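PDB 2R00: aspartate-semialdehyde dehydrogenase from Vibrio cholerae, which catalyses the NADPH-dependent reductive dephosphorylation of L-aspartyl-4-phosphate to L-aspartate-semialdehyde, a shared step on the way to lysine, threonine and methionine. Local coordinates for residues Phe28-Leu33 with Tyr46-Lys51; Phe34-Glu39 with Glu59-Ser64; Lys215-Thr220 with Ile229-Thr234; Val261-Glu266 with Leu273-Asp278. All blocks are in the same frame, centred on the assembly; numbering follows the deposited sequence.

Interaction 1 of 4, residues Phe28-Leu33 with Tyr46-Lys51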
loop_
_atom_site.group_PDB
_atom_site.type_symbol
_atom_site.label_atom_id
_atom_site.label_comp_id
_atom_site.label_asym_id
_atom_site.label_seq_id
_atom_site.Cartn_x
_atom_site.Cartn_y
_atom_site.Cartn_z
ATOM N N PHE A 28 -36.009 6.880 0.504
ATOM C CA PHE A 28 -36.093 8.073 1.345
ATOM C C PHE A 28 -37.465 8.733 1.177
ATOM O O PHE A 28 -37.956 8.827 0.048
ATOM C CB PHE A 28 -34.983 9.073 0.987
ATOM C CG PHE A 28 -34.811 10.164 2.003
ATOM C CD1 PHE A 28 -33.934 10.005 3.065
ATOM C CD2 PHE A 28 -35.529 11.349 1.901
ATOM C CE1 PHE A 28 -33.786 11.010 4.018
ATOM C CE2 PHE A 28 -35.392 12.359 2.851
ATOM C CZ PHE A 28 -34.517 12.190 3.905
ATOM N N PRO A 29 -38.092 9.177 2.292
ATOM C CA PRO A 29 -39.419 9.789 2.193
ATOM C C PRO A 29 -39.380 11.188 1.564
ATOM O O PRO A 29 -39.458 12.198 2.263
ATOM C CB PRO A 29 -39.896 9.834 3.645
ATOM C CG PRO A 29 -38.644 9.905 4.453
ATOM C CD PRO A 29 -37.621 9.106 3.689
ATOM N N VAL A 30 -39.247 11.219 0.244
ATOM C CA VAL A 30 -39.239 12.457 -0.511
ATOM C C VAL A 30 -40.670 12.799 -0.913
ATOM O O VAL A 30 -41.401 11.954 -1.454
ATOM C CB VAL A 30 -38.358 12.345 -1.782
ATOM C CG1 VAL A 30 -38.460 13.615 -2.645
ATOM C CG2 VAL A 30 -36.911 12.067 -1.403
ATOM N N ASP A 31 -41.060 14.033 -0.613
ATOM C CA ASP A 31 -42.271 14.622 -1.137
ATOM C C ASP A 31 -41.904 15.177 -2.510
ATOM O O ASP A 31 -42.170 14.540 -3.535
ATOM C CB ASP A 31 -42.764 15.712 -0.178
ATOM C CG ASP A 31 -43.985 16.467 -0.701
ATOM O OD1 ASP A 31 -44.426 17.392 0.011
ATOM O OD2 ASP A 31 -44.498 16.150 -1.803
ATOM N N GLU A 32 -41.248 16.335 -2.534
ATOM C CA GLU A 32 -40.755 16.894 -3.787
ATOM C C GLU A 32 -39.225 16.918 -3.848
ATOM O O GLU A 32 -38.557 17.297 -2.880
ATOM C CB GLU A 32 -41.304 18.299 -3.980
ATOM C CG GLU A 32 -41.389 18.752 -5.424
ATOM C CD GLU A 32 -42.332 19.935 -5.597
ATOM O OE1 GLU A 32 -43.161 20.190 -4.684
ATOM O OE2 GLU A 32 -42.232 20.613 -6.643
ATOM N N LEU A 33 -38.683 16.507 -4.990
ATOM C CA LEU A 33 -37.244 16.564 -5.225
ATOM C C LEU A 33 -36.933 17.705 -6.176
ATOM O O LEU A 33 -37.589 17.844 -7.211
ATOM C CB LEU A 33 -36.730 15.236 -5.803
ATOM C CG LEU A 33 -35.228 15.140 -6.104
ATOM C CD1 LEU A 33 -34.404 15.154 -4.813
ATOM C CD2 LEU A 33 -34.917 13.899 -6.916
ATOM N N TYR A 46 -34.457 14.142 -15.354
ATOM C CA TYR A 46 -34.141 12.887 -14.680
ATOM C C TYR A 46 -35.417 12.219 -14.174
ATOM O O TYR A 46 -36.413 12.896 -13.897
ATOM C CB TYR A 46 -33.197 13.139 -13.498
ATOM C CG TYR A 46 -31.798 13.550 -13.908
ATOM C CD1 TYR A 46 -31.460 14.894 -14.034
ATOM C CD2 TYR A 46 -30.817 12.592 -14.178
ATOM C CE1 TYR A 46 -30.176 15.281 -14.408
ATOM C CE2 TYR A 46 -29.543 12.963 -14.552
ATOM C CZ TYR A 46 -29.228 14.311 -14.663
ATOM O OH TYR A 46 -27.964 14.688 -15.036
ATOM N N ARG A 47 -35.376 10.895 -14.042
ATOM C CA ARG A 47 -36.513 10.140 -13.518
ATOM C C ARG A 47 -36.238 9.730 -12.080
ATOM O O ARG A 47 -35.222 9.100 -11.799
ATOM C CB ARG A 47 -36.774 8.896 -14.376
ATOM C CG ARG A 47 -38.001 8.097 -13.963
ATOM C CD ARG A 47 -38.340 7.054 -15.023
ATOM N NE ARG A 47 -39.421 6.171 -14.591
ATOM C CZ ARG A 47 -40.705 6.357 -14.890
ATOM N NH1 ARG A 47 -41.080 7.397 -15.636
ATOM N NH2 ARG A 47 -41.617 5.496 -14.444
ATOM N N PHE A 48 -37.156 10.073 -11.182
ATOM C CA PHE A 48 -36.992 9.759 -9.771
ATOM C C PHE A 48 -38.311 9.298 -9.178
ATOM O O PHE A 48 -39.302 10.031 -9.222
ATOM C CB PHE A 48 -36.456 10.987 -9.010
ATOM C CG PHE A 48 -36.457 10.825 -7.525
ATOM C CD1 PHE A 48 -37.508 11.322 -6.760
ATOM C CD2 PHE A 48 -35.407 10.171 -6.881
ATOM C CE1 PHE A 48 -37.514 11.180 -5.381
ATOM C CE2 PHE A 48 -35.404 10.019 -5.506
ATOM C CZ PHE A 48 -36.463 10.520 -4.749
ATOM N N ASN A 49 -38.311 8.093 -8.611
ATOM C CA ASN A 49 -39.528 7.479 -8.078
ATOM C C ASN A 49 -40.692 7.495 -9.091
ATOM O O ASN A 49 -41.848 7.739 -8.728
ATOM C CB ASN A 49 -39.934 8.131 -6.749
ATOM C CG ASN A 49 -39.085 7.654 -5.570
ATOM O OD1 ASN A 49 -38.436 6.610 -5.636
ATOM N ND2 ASN A 49 -39.109 8.413 -4.475
ATOM N N GLY A 50 -40.363 7.249 -10.359
ATOM C CA GLY A 50 -41.349 7.203 -11.439
ATOM C C GLY A 50 -41.853 8.550 -11.942
ATOM O O GLY A 50 -42.737 8.599 -12.808
ATOM N N LYS A 51 -41.291 9.634 -11.404
ATOM C CA LYS A 51 -41.666 10.998 -11.779
ATOM C C LYS A 51 -40.502 11.726 -12.465
ATOM O O LYS A 51 -39.328 11.415 -12.220
ATOM C CB LYS A 51 -42.139 11.784 -10.550
ATOM C CG LYS A 51 -43.270 11.119 -9.762
ATOM C CD LYS A 51 -43.891 12.092 -8.771
ATOM C CE LYS A 51 -44.922 11.405 -7.881
ATOM N NZ LYS A 51 -45.523 12.362 -6.899
HETATM O O HOH W 1 -37.182 7.987 -2.376
HETATM O O HOH W 2 -41.003 10.976 -4.082
#
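Phe48 reaches from the tip of a beta hairpin to Val30 and Leu33 on strand 30-37 of the Rossmann-type nucleotide-binding domain. The hairpin joins strands 45-48 and 51-57 through a type I' turn, Phe48 to Lys51, closed by Phe48 N to Lys51 O and Lys51 N to Phe48 O. Starting at the root, Phe48 CB has Leu33 CD2 at 3.9 Å. Its CG lies anti to the backbone N (chi1 171°), which carries the ring in over strand 30-37. Leu33 CD2 sits over one face, 3.7 Å from the ring centroid of Phe48 in a CH-pi contact and closest to CG. Asn49 CG lies over the opposite face, toward the rim. Further out, Phe48 CE1 meets Val30 CG1 at 3.8 Å, and at the tip Phe48 CZ meets Val30 CG2 at 3.7 Å, an oblique approach. Leu20 and Leu23 of helix 14-25 also pack on this buried ring. No direct hydrogen bond crosses between the segments, but two waters bridge them at Asn49. One donates to Phe28 O and accepts from Asn49 ND2; the second donates to Val30 O at 2.8 Å and accepts from Asn49 ND2 at 3.2 Å.

Interaction 2 of 4, residues Phe34-Glu39 with Glu59-Ser64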
loop_
_atom_site.group_PDB
_atom_site.type_symbol
_atom_site.label_atom_id
_atom_site.label_comp_id
_atom_site.label_asym_id
_atom_site.label_seq_id
_atom_site.Cartn_x
_atom_site.Cartn_y
_atom_site.Cartn_z
ATOM N N PHE A 34 -35.943 18.524 -5.814
ATOM C CA PHE A 34 -35.465 19.605 -6.678
ATOM C C PHE A 34 -34.015 19.353 -7.089
ATOM O O PHE A 34 -33.181 18.950 -6.271
ATOM C CB PHE A 34 -35.599 20.970 -5.987
ATOM C CG PHE A 34 -37.007 21.309 -5.574
ATOM C CD1 PHE A 34 -37.503 20.905 -4.340
ATOM C CD2 PHE A 34 -37.839 22.036 -6.422
ATOM C CE1 PHE A 34 -38.811 21.217 -3.946
ATOM C CE2 PHE A 34 -39.142 22.353 -6.037
ATOM C CZ PHE A 34 -39.627 21.940 -4.801
ATOM N N LEU A 35 -33.726 19.573 -8.363
ATOM C CA LEU A 35 -32.385 19.379 -8.877
ATOM C C LEU A 35 -31.831 20.718 -9.334
ATOM O O LEU A 35 -32.439 21.403 -10.164
ATOM C CB LEU A 35 -32.380 18.351 -10.013
ATOM C CG LEU A 35 -32.945 16.969 -9.668
ATOM C CD1 LEU A 35 -32.991 16.061 -10.905
ATOM C CD2 LEU A 35 -32.161 16.302 -8.531
ATOM N N LEU A 36 -30.691 21.094 -8.764
ATOM C CA LEU A 36 -30.089 22.402 -9.006
ATOM C C LEU A 36 -28.713 22.263 -9.635
ATOM O O LEU A 36 -27.972 21.327 -9.339
ATOM C CB LEU A 36 -29.995 23.203 -7.699
ATOM C CG LEU A 36 -31.275 23.267 -6.862
ATOM C CD1 LEU A 36 -31.015 23.723 -5.436
ATOM C CD2 LEU A 36 -32.306 24.150 -7.552
ATOM N N ALA A 37 -28.399 23.195 -10.527
ATOM C CA ALA A 37 -27.081 23.298 -11.141
ATOM C C ALA A 37 -26.888 24.722 -11.668
ATOM O O ALA A 37 -27.668 25.617 -11.340
ATOM C CB ALA A 37 -26.928 22.276 -12.263
ATOM N N SER A 38 -25.847 24.928 -12.470
ATOM C CA SER A 38 -25.632 26.212 -13.125
ATOM C C SER A 38 -26.618 26.362 -14.288
ATOM O O SER A 38 -27.364 25.429 -14.608
ATOM C CB SER A 38 -24.185 26.344 -13.618
ATOM O OG SER A 38 -24.021 25.740 -14.895
ATOM N N GLU A 39 -26.607 27.534 -14.917
ATOM C CA GLU A 39 -27.513 27.836 -16.018
ATOM C C GLU A 39 -27.308 26.923 -17.228
ATOM O O GLU A 39 -28.253 26.673 -17.980
ATOM C CB GLU A 39 -27.365 29.299 -16.438
ATOM C CG GLU A 39 -28.604 29.878 -17.111
ATOM C CD GLU A 39 -28.472 31.360 -17.441
ATOM O OE1 GLU A 39 -27.581 32.033 -16.871
ATOM O OE2 GLU A 39 -29.272 31.853 -18.269
ATOM N N GLU A 59 -29.320 30.001 -9.199
ATOM C CA GLU A 59 -29.427 31.461 -9.070
ATOM C C GLU A 59 -30.871 31.950 -8.938
ATOM O O GLU A 59 -31.116 33.014 -8.361
ATOM C CB GLU A 59 -28.775 32.149 -10.273
ATOM C CG GLU A 59 -27.269 31.892 -10.445
ATOM C CD GLU A 59 -26.396 32.758 -9.542
ATOM O OE1 GLU A 59 -26.934 33.624 -8.816
ATOM O OE2 GLU A 59 -25.159 32.568 -9.561
ATOM N N GLU A 60 -31.812 31.179 -9.489
ATOM C CA GLU A 60 -33.239 31.523 -9.442
ATOM C C GLU A 60 -34.034 30.753 -8.371
ATOM O O GLU A 60 -35.216 31.032 -8.149
ATOM C CB GLU A 60 -33.885 31.331 -10.827
ATOM C CG GLU A 60 -33.193 32.080 -11.980
ATOM C CD GLU A 60 -33.828 31.801 -13.348
ATOM O OE1 GLU A 60 -34.271 30.653 -13.601
ATOM O OE2 GLU A 60 -33.876 32.733 -14.188
ATOM N N PHE A 61 -33.384 29.809 -7.690
ATOM C CA PHE A 61 -34.079 28.898 -6.786
ATOM C C PHE A 61 -34.533 29.544 -5.476
ATOM O O PHE A 61 -33.775 30.284 -4.845
ATOM C CB PHE A 61 -33.217 27.657 -6.512
ATOM C CG PHE A 61 -33.950 26.548 -5.810
ATOM C CD1 PHE A 61 -35.012 25.890 -6.429
ATOM C CD2 PHE A 61 -33.574 26.150 -4.525
ATOM C CE1 PHE A 61 -35.692 24.857 -5.779
ATOM C CE2 PHE A 61 -34.240 25.118 -3.871
ATOM C CZ PHE A 61 -35.304 24.469 -4.498
ATOM N N ASP A 62 -35.775 29.255 -5.091
ATOM C CA ASP A 62 -36.334 29.635 -3.795
ATOM C C ASP A 62 -36.093 28.485 -2.812
ATOM O O ASP A 62 -36.691 27.418 -2.937
ATOM C CB ASP A 62 -37.842 29.947 -3.934
ATOM C CG ASP A 62 -38.539 30.157 -2.595
ATOM O OD1 ASP A 62 -37.855 30.426 -1.587
ATOM O OD2 ASP A 62 -39.788 30.050 -2.548
ATOM N N TRP A 63 -35.213 28.712 -1.839
ATOM C CA TRP A 63 -34.777 27.663 -0.913
ATOM C C TRP A 63 -35.830 27.332 0.146
ATOM O O TRP A 63 -35.745 26.294 0.798
ATOM C CB TRP A 63 -33.439 28.038 -0.247
ATOM C CG TRP A 63 -32.264 28.104 -1.203
ATOM C CD1 TRP A 63 -31.774 29.213 -1.825
ATOM C CD2 TRP A 63 -31.431 27.008 -1.624
ATOM N NE1 TRP A 63 -30.693 28.882 -2.612
ATOM C CE2 TRP A 63 -30.461 27.536 -2.504
ATOM C CE3 TRP A 63 -31.408 25.635 -1.336
ATOM C CZ2 TRP A 63 -29.473 26.734 -3.107
ATOM C CZ3 TRP A 63 -30.426 24.836 -1.942
ATOM C CH2 TRP A 63 -29.473 25.394 -2.812
ATOM N N SER A 64 -36.820 28.215 0.304
ATOM C CA SER A 64 -37.948 28.001 1.226
ATOM C C SER A 64 -38.760 26.762 0.886
ATOM O O SER A 64 -39.516 26.250 1.719
ATOM C CB SER A 64 -38.867 29.223 1.242
ATOM O OG SER A 64 -38.242 30.296 1.930
#
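Phe61 is the first residue of 59-64 to meet strand 30-37, and it does so through one face and one edge of its ring. With CG anti to the backbone N (chi1 -169°), the ring is carried to Leu36, whose CD2 stands over one face 3.6 Å from the centroid of the Phe61 ring, a CH-pi contact 23° off the normal. Leu36 CD1, the other methyl, lies 3.6 Å from Phe61 CD2. At its far end the Phe61 ring turns its edge to Phe34: Phe61 CE1 is 3.6 Å from Phe34 CD2, and the two ring planes stand 59° apart, an oblique pair. This loop follows strand 51-57 and leads into strand 68-71 of the Rossmann-type sheet, where strand 30-37 lies between 51-57 and 4-9; Phe61, with Trp63 behind it, packs on the side of strand 30-37 from which Phe34 and Leu36 project. Asp62 comes next and turns back on its own chain: Asp62 OD1 accepts from Ser64 N at 3.1 Å, met from above the carboxylate plane, an Asx turn. Trp63 then opens a short 3-10 segment and swings its indole back under the phenylalanine, so that Phe61 CD2 sits over the centre of one indole face. Beyond that, Trp63 CH2 meets Leu36 CD1 at 3.5 Å, while Trp81, Ile84 and Ala85 of helix 75-87 also pack against the indole.

Interaction 3 of 4, residues Lys215-Thr220 with Ile229-Thr234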
loop_
_atom_site.group_PDB
_atom_site.type_symbol
_atom_site.label_atom_id
_atom_site.label_comp_id
_atom_site.label_asym_id
_atom_site.label_seq_id
_atom_site.Cartn_x
_atom_site.Cartn_y
_atom_site.Cartn_z
ATOM N N LYS A 215 -5.273 16.614 6.178
ATOM C CA LYS A 215 -6.734 16.710 6.203
ATOM C C LYS A 215 -7.374 15.426 6.701
ATOM O O LYS A 215 -8.353 15.471 7.437
ATOM C CB LYS A 215 -7.284 17.118 4.839
ATOM C CG LYS A 215 -7.252 18.626 4.622
ATOM C CD LYS A 215 -7.277 19.033 3.163
ATOM C CE LYS A 215 -8.030 18.051 2.285
ATOM N NZ LYS A 215 -9.499 18.139 2.431
ATOM N N MET A 216 -6.784 14.286 6.335
ATOM C CA MET A 216 -7.227 12.985 6.823
ATOM C C MET A 216 -7.038 12.849 8.335
ATOM O O MET A 216 -7.914 12.338 9.034
ATOM C CB MET A 216 -6.496 11.873 6.072
ATOM C CG MET A 216 -6.992 10.471 6.362
ATOM S SD MET A 216 -6.628 9.287 5.022
ATOM C CE MET A 216 -7.876 8.069 5.417
ATOM N N VAL A 217 -5.903 13.328 8.841
ATOM C CA VAL A 217 -5.661 13.358 10.274
ATOM C C VAL A 217 -6.774 14.114 10.978
ATOM O O VAL A 217 -7.357 13.620 11.928
ATOM C CB VAL A 217 -4.316 14.053 10.608
ATOM C CG1 VAL A 217 -4.142 14.165 12.121
ATOM C CG2 VAL A 217 -3.138 13.309 9.983
ATOM N N TRP A 218 -7.060 15.318 10.491
ATOM C CA TRP A 218 -8.015 16.209 11.135
ATOM C C TRP A 218 -9.441 15.671 11.054
ATOM O O TRP A 218 -10.189 15.748 12.037
ATOM C CB TRP A 218 -7.918 17.621 10.542
ATOM C CG TRP A 218 -6.560 18.255 10.741
ATOM C CD1 TRP A 218 -5.717 18.086 11.819
ATOM C CD2 TRP A 218 -5.902 19.175 9.859
ATOM N NE1 TRP A 218 -4.568 18.831 11.642
ATOM C CE2 TRP A 218 -4.661 19.519 10.459
ATOM C CE3 TRP A 218 -6.240 19.752 8.624
ATOM C CZ2 TRP A 218 -3.755 20.396 9.859
ATOM C CZ3 TRP A 218 -5.327 20.630 8.023
ATOM C CH2 TRP A 218 -4.101 20.936 8.641
ATOM N N GLU A 219 -9.809 15.113 9.900
ATOM C CA GLU A 219 -11.101 14.426 9.768
ATOM C C GLU A 219 -11.236 13.242 10.734
ATOM O O GLU A 219 -12.258 13.094 11.386
ATOM C CB GLU A 219 -11.351 13.983 8.320
ATOM C CG GLU A 219 -11.557 15.148 7.342
ATOM C CD GLU A 219 -11.984 14.703 5.945
ATOM O OE1 GLU A 219 -12.743 13.727 5.826
ATOM O OE2 GLU A 219 -11.579 15.362 4.958
ATOM N N THR A 220 -10.202 12.409 10.817
ATOM C CA THR A 220 -10.206 11.207 11.664
ATOM C C THR A 220 -10.352 11.530 13.155
ATOM O O THR A 220 -11.165 10.917 13.863
ATOM C CB THR A 220 -8.930 10.362 11.411
ATOM O OG1 THR A 220 -8.954 9.896 10.058
ATOM C CG2 THR A 220 -8.845 9.166 12.345
ATOM N N ILE A 229 -5.761 10.421 19.487
ATOM C CA ILE A 229 -5.456 9.443 18.438
ATOM C C ILE A 229 -4.499 10.048 17.430
ATOM O O ILE A 229 -4.795 11.066 16.798
ATOM C CB ILE A 229 -6.689 8.917 17.690
ATOM C CG1 ILE A 229 -7.771 8.470 18.667
ATOM C CG2 ILE A 229 -6.296 7.733 16.822
ATOM C CD1 ILE A 229 -9.021 7.915 17.983
ATOM N N MET A 230 -3.345 9.413 17.289
ATOM C CA MET A 230 -2.392 9.818 16.263
ATOM C C MET A 230 -2.695 9.103 14.948
ATOM O O MET A 230 -3.004 7.909 14.928
ATOM C CB MET A 230 -0.956 9.593 16.738
ATOM C CG MET A 230 -0.557 10.489 17.945
ATOM S SD MET A 230 -0.523 12.284 17.617
ATOM C CE MET A 230 -2.109 12.816 18.284
ATOM N N VAL A 231 -2.637 9.864 13.861
ATOM C CA VAL A 231 -2.956 9.368 12.529
ATOM C C VAL A 231 -1.811 9.759 11.602
ATOM O O VAL A 231 -1.432 10.926 11.523
ATOM C CB VAL A 231 -4.274 9.972 11.987
ATOM C CG1 VAL A 231 -4.675 9.281 10.680
ATOM C CG2 VAL A 231 -5.413 9.878 13.036
ATOM N N ASN A 232 -1.263 8.776 10.906
ATOM C CA ASN A 232 -0.123 8.995 10.020
ATOM C C ASN A 232 -0.441 8.484 8.613
ATOM O O ASN A 232 -0.196 7.314 8.308
ATOM C CB ASN A 232 1.100 8.297 10.621
ATOM C CG ASN A 232 1.385 8.768 12.043
ATOM O OD1 ASN A 232 1.668 9.938 12.255
ATOM N ND2 ASN A 232 1.269 7.870 13.017
ATOM N N PRO A 233 -1.053 9.339 7.770
ATOM C CA PRO A 233 -1.446 8.918 6.433
ATOM C C PRO A 233 -0.370 9.110 5.368
ATOM O O PRO A 233 0.451 10.043 5.451
ATOM C CB PRO A 233 -2.646 9.833 6.108
ATOM C CG PRO A 233 -2.853 10.702 7.333
ATOM C CD PRO A 233 -1.508 10.713 8.018
ATOM N N THR A 234 -0.398 8.222 4.377
ATOM C CA THR A 234 0.370 8.363 3.152
ATOM C C THR A 234 -0.620 8.251 2.000
ATOM O O THR A 234 -1.240 7.210 1.797
ATOM C CB THR A 234 1.468 7.289 3.035
ATOM O OG1 THR A 234 2.302 7.341 4.195
ATOM C CG2 THR A 234 2.340 7.541 1.795
#
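Val217 holds CG1 anti to its own N (chi1 176°), which turns CG2 to the strand, where Val217 CG2 lies 3.3 Å from Val231 O and 3.6 Å from Pro233 CD. Val231 adopts the same kind of rotamer (chi1 -172°), and Val231 CG2 meets Thr220 CG2 at 3.6 Å. These contacts lay helix 211-223 on strand 230-238, an outermost strand, within this chain, of the mixed sheet in the dimerisation domain; the two axes pass 8.0 Å apart and run roughly antiparallel, at 145°. The side chains of Val217 and Val231 lie alongside each other, pointing in opposite senses, and Met216 CB touches Pro233 CG at 4.0 Å. Lys215, predicted to bind phosphate, points away from the strand, and its NZ hydrogen-bonds to Tyr101 OH. On its other side the strand meets the second subunit, whose Ile301 N hydrogen-bonds to Asn232 OD1. Within the helix, Thr220 OG1 donates to Met216 O at 2.8 Å, from the carbonyl face opposite to Thr220 N.

Interaction 4 of 4, residues Val261-Glu266 with Leu273-Asp278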
loop_
_atom_site.group_PDB
_atom_site.type_symbol
_atom_site.label_atom_id
_atom_site.label_comp_id
_atom_site.label_asym_id
_atom_site.label_seq_id
_atom_site.Cartn_x
_atom_site.Cartn_y
_atom_site.Cartn_z
ATOM N N VAL A 261 -11.336 -9.653 15.725
ATOM C CA VAL A 261 -11.746 -8.531 14.875
ATOM C C VAL A 261 -12.444 -8.976 13.575
ATOM O O VAL A 261 -13.376 -8.311 13.126
ATOM C CB VAL A 261 -10.644 -7.410 14.710
ATOM C CG1 VAL A 261 -9.369 -7.752 15.453
ATOM C CG2 VAL A 261 -10.392 -7.037 13.247
ATOM N N MET A 262 -12.057 -10.122 13.013
ATOM C CA MET A 262 -12.782 -10.650 11.849
ATOM C C MET A 262 -14.232 -10.999 12.185
ATOM O O MET A 262 -15.137 -10.731 11.389
ATOM C CB MET A 262 -12.067 -11.849 11.217
ATOM C CG MET A 262 -10.891 -11.452 10.339
ATOM S SD MET A 262 -10.277 -12.770 9.277
ATOM C CE MET A 262 -9.341 -13.741 10.455
ATOM N N ASP A 263 -14.446 -11.589 13.364
ATOM C CA ASP A 263 -15.802 -11.877 13.851
ATOM C C ASP A 263 -16.626 -10.598 14.021
ATOM O O ASP A 263 -17.763 -10.531 13.560
ATOM C CB ASP A 263 -15.757 -12.652 15.173
ATOM C CG ASP A 263 -15.381 -14.116 14.990
ATOM O OD1 ASP A 263 -15.449 -14.634 13.848
ATOM O OD2 ASP A 263 -15.014 -14.753 16.004
ATOM N N MET A 264 -16.040 -9.598 14.681
ATOM C CA MET A 264 -16.675 -8.291 14.887
ATOM C C MET A 264 -17.100 -7.636 13.581
ATOM O O MET A 264 -18.230 -7.166 13.462
ATOM C CB MET A 264 -15.720 -7.332 15.586
ATOM C CG MET A 264 -15.511 -7.564 17.038
ATOM S SD MET A 264 -14.316 -6.350 17.615
ATOM C CE MET A 264 -13.659 -7.272 18.997
ATOM N N LEU A 265 -16.177 -7.590 12.621
ATOM C CA LEU A 265 -16.416 -6.952 11.327
ATOM C C LEU A 265 -17.498 -7.671 10.528
ATOM O O LEU A 265 -18.262 -7.047 9.798
ATOM C CB LEU A 265 -15.116 -6.864 10.510
ATOM C CG LEU A 265 -13.922 -6.092 11.102
ATOM C CD1 LEU A 265 -12.796 -5.964 10.087
ATOM C CD2 LEU A 265 -14.288 -4.713 11.659
ATOM N N GLU A 266 -17.556 -8.987 10.682
ATOM C CA GLU A 266 -18.556 -9.815 10.017
ATOM C C GLU A 266 -19.960 -9.505 10.536
ATOM O O GLU A 266 -20.941 -9.645 9.810
ATOM C CB GLU A 266 -18.234 -11.277 10.275
ATOM C CG GLU A 266 -18.495 -12.198 9.109
ATOM C CD GLU A 266 -17.710 -13.492 9.233
ATOM O OE1 GLU A 266 -17.301 -14.034 8.184
ATOM O OE2 GLU A 266 -17.482 -13.951 10.381
ATOM N N LEU A 273 -16.800 -8.504 5.009
ATOM C CA LEU A 273 -15.508 -9.121 5.285
ATOM C C LEU A 273 -15.232 -10.319 4.379
ATOM O O LEU A 273 -16.064 -11.234 4.260
ATOM C CB LEU A 273 -15.404 -9.548 6.750
ATOM C CG LEU A 273 -14.017 -10.066 7.145
ATOM C CD1 LEU A 273 -13.200 -8.950 7.802
ATOM C CD2 LEU A 273 -14.136 -11.264 8.057
ATOM N N PHE A 274 -14.046 -10.310 3.767
ATOM C CA PHE A 274 -13.564 -11.407 2.939
ATOM C C PHE A 274 -12.470 -12.158 3.698
ATOM O O PHE A 274 -11.409 -11.595 4.007
ATOM C CB PHE A 274 -13.020 -10.875 1.612
ATOM C CG PHE A 274 -14.053 -10.219 0.752
ATOM C CD1 PHE A 274 -14.549 -8.953 1.071
ATOM C CD2 PHE A 274 -14.520 -10.853 -0.391
ATOM C CE1 PHE A 274 -15.508 -8.347 0.276
ATOM C CE2 PHE A 274 -15.475 -10.253 -1.195
ATOM C CZ PHE A 274 -15.977 -8.997 -0.858
ATOM N N ARG A 275 -12.744 -13.418 4.015
ATOM C CA ARG A 275 -11.822 -14.240 4.795
ATOM C C ARG A 275 -10.842 -14.973 3.891
ATOM O O ARG A 275 -9.852 -15.529 4.361
ATOM C CB ARG A 275 -12.590 -15.240 5.672
ATOM C CG ARG A 275 -13.171 -14.642 6.958
ATOM C CD ARG A 275 -14.091 -15.649 7.661
ATOM N NE ARG A 275 -14.713 -15.113 8.872
ATOM C CZ ARG A 275 -14.128 -15.056 10.069
ATOM N NH1 ARG A 275 -12.882 -15.485 10.244
ATOM N NH2 ARG A 275 -14.794 -14.557 11.096
ATOM N N GLY A 276 -11.122 -14.967 2.591
ATOM C CA GLY A 276 -10.276 -15.656 1.631
ATOM C C GLY A 276 -10.937 -16.935 1.157
ATOM O O GLY A 276 -11.790 -17.505 1.851
ATOM N N ALA A 277 -10.549 -17.375 -0.035
ATOM C CA ALA A 277 -11.143 -18.555 -0.651
ATOM C C ALA A 277 -10.115 -19.674 -0.706
ATOM O O ALA A 277 -8.945 -19.425 -1.007
ATOM C CB ALA A 277 -11.629 -18.225 -2.061
ATOM N N ASP A 278 -10.560 -20.897 -0.411
ATOM C CA ASP A 278 -9.745 -22.090 -0.628
ATOM C C ASP A 278 -10.144 -22.750 -1.952
ATOM O O ASP A 278 -9.373 -23.521 -2.530
ATOM C CB ASP A 278 -9.906 -23.076 0.535
ATOM C CG ASP A 278 -9.072 -22.691 1.764
ATOM O OD1 ASP A 278 -8.102 -21.923 1.629
ATOM O OD2 ASP A 278 -9.380 -23.172 2.872
#
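The guanidinium of Arg275 has Met262 CB over one face and two carboxylates, those of Glu266 and Asp263, at its edge. Glu266 is gripped side-on by two nitrogens: Arg275 NE donates to Glu266 OE1 at 2.9 Å, on the syn side but tilted out of the carboxylate plane, and Arg275 NH2 donates to Glu266 OE2 at 2.8 Å from above that plane. Both bonds are fairly straight, at 165°, and both acceptors lie close to the guanidinium plane, although the carboxylate itself is turned 40° from it. Arg275 NH2 also reaches Asp263 OD1 at 2.8 Å; this third bond is weak, bent to 123°, but it closes a salt-bridge network in which one NH2 serves two acids. The arginine chain is extended from CG to NE, which carries the head group across to the helix, and Met262 SD lies 3.9 Å from Arg275 NH1. The shared arginine probably helps keep both carboxylates ionised.

Beneath this polar rim, Leu273 fills the inner part. Leu273 CD2 lies 3.8 Å from Met262 CB, while Leu273 CD1 meets Leu265 CD1 at 3.8 Å, and Val297 of strand 292-300 touches both Leu273 and Met262. An apolar patch under an exposed salt-bridge network thus ties the chain leaving strand 271-273 to helix 258-267, which packs against the sheet of the dimerisation domain beside strands 271-273 and 292-300.

In the fold
The four contacts divide evenly between the two domains. Interactions 1 and 2 both use strand 30-37 of the nucleotide-binding domain; their centres are 16 Å apart, they touch through Tyr46 and Leu35, and their segments alternate along the chain, so one strand is held by the hairpin tip at its start and by the 59-64 loop further on. Interactions 3 and 4 follow in series in the dimerisation domain, their centres 26 Å apart, at helices beside the two strands that are outermost, within this chain, in its six-stranded sheet, and both touch the second subunit. Interaction 3 lies about 38 Å, centre to centre, from interaction 1, across the chain's centre, and is the one nearest the predicted proton acceptor His244.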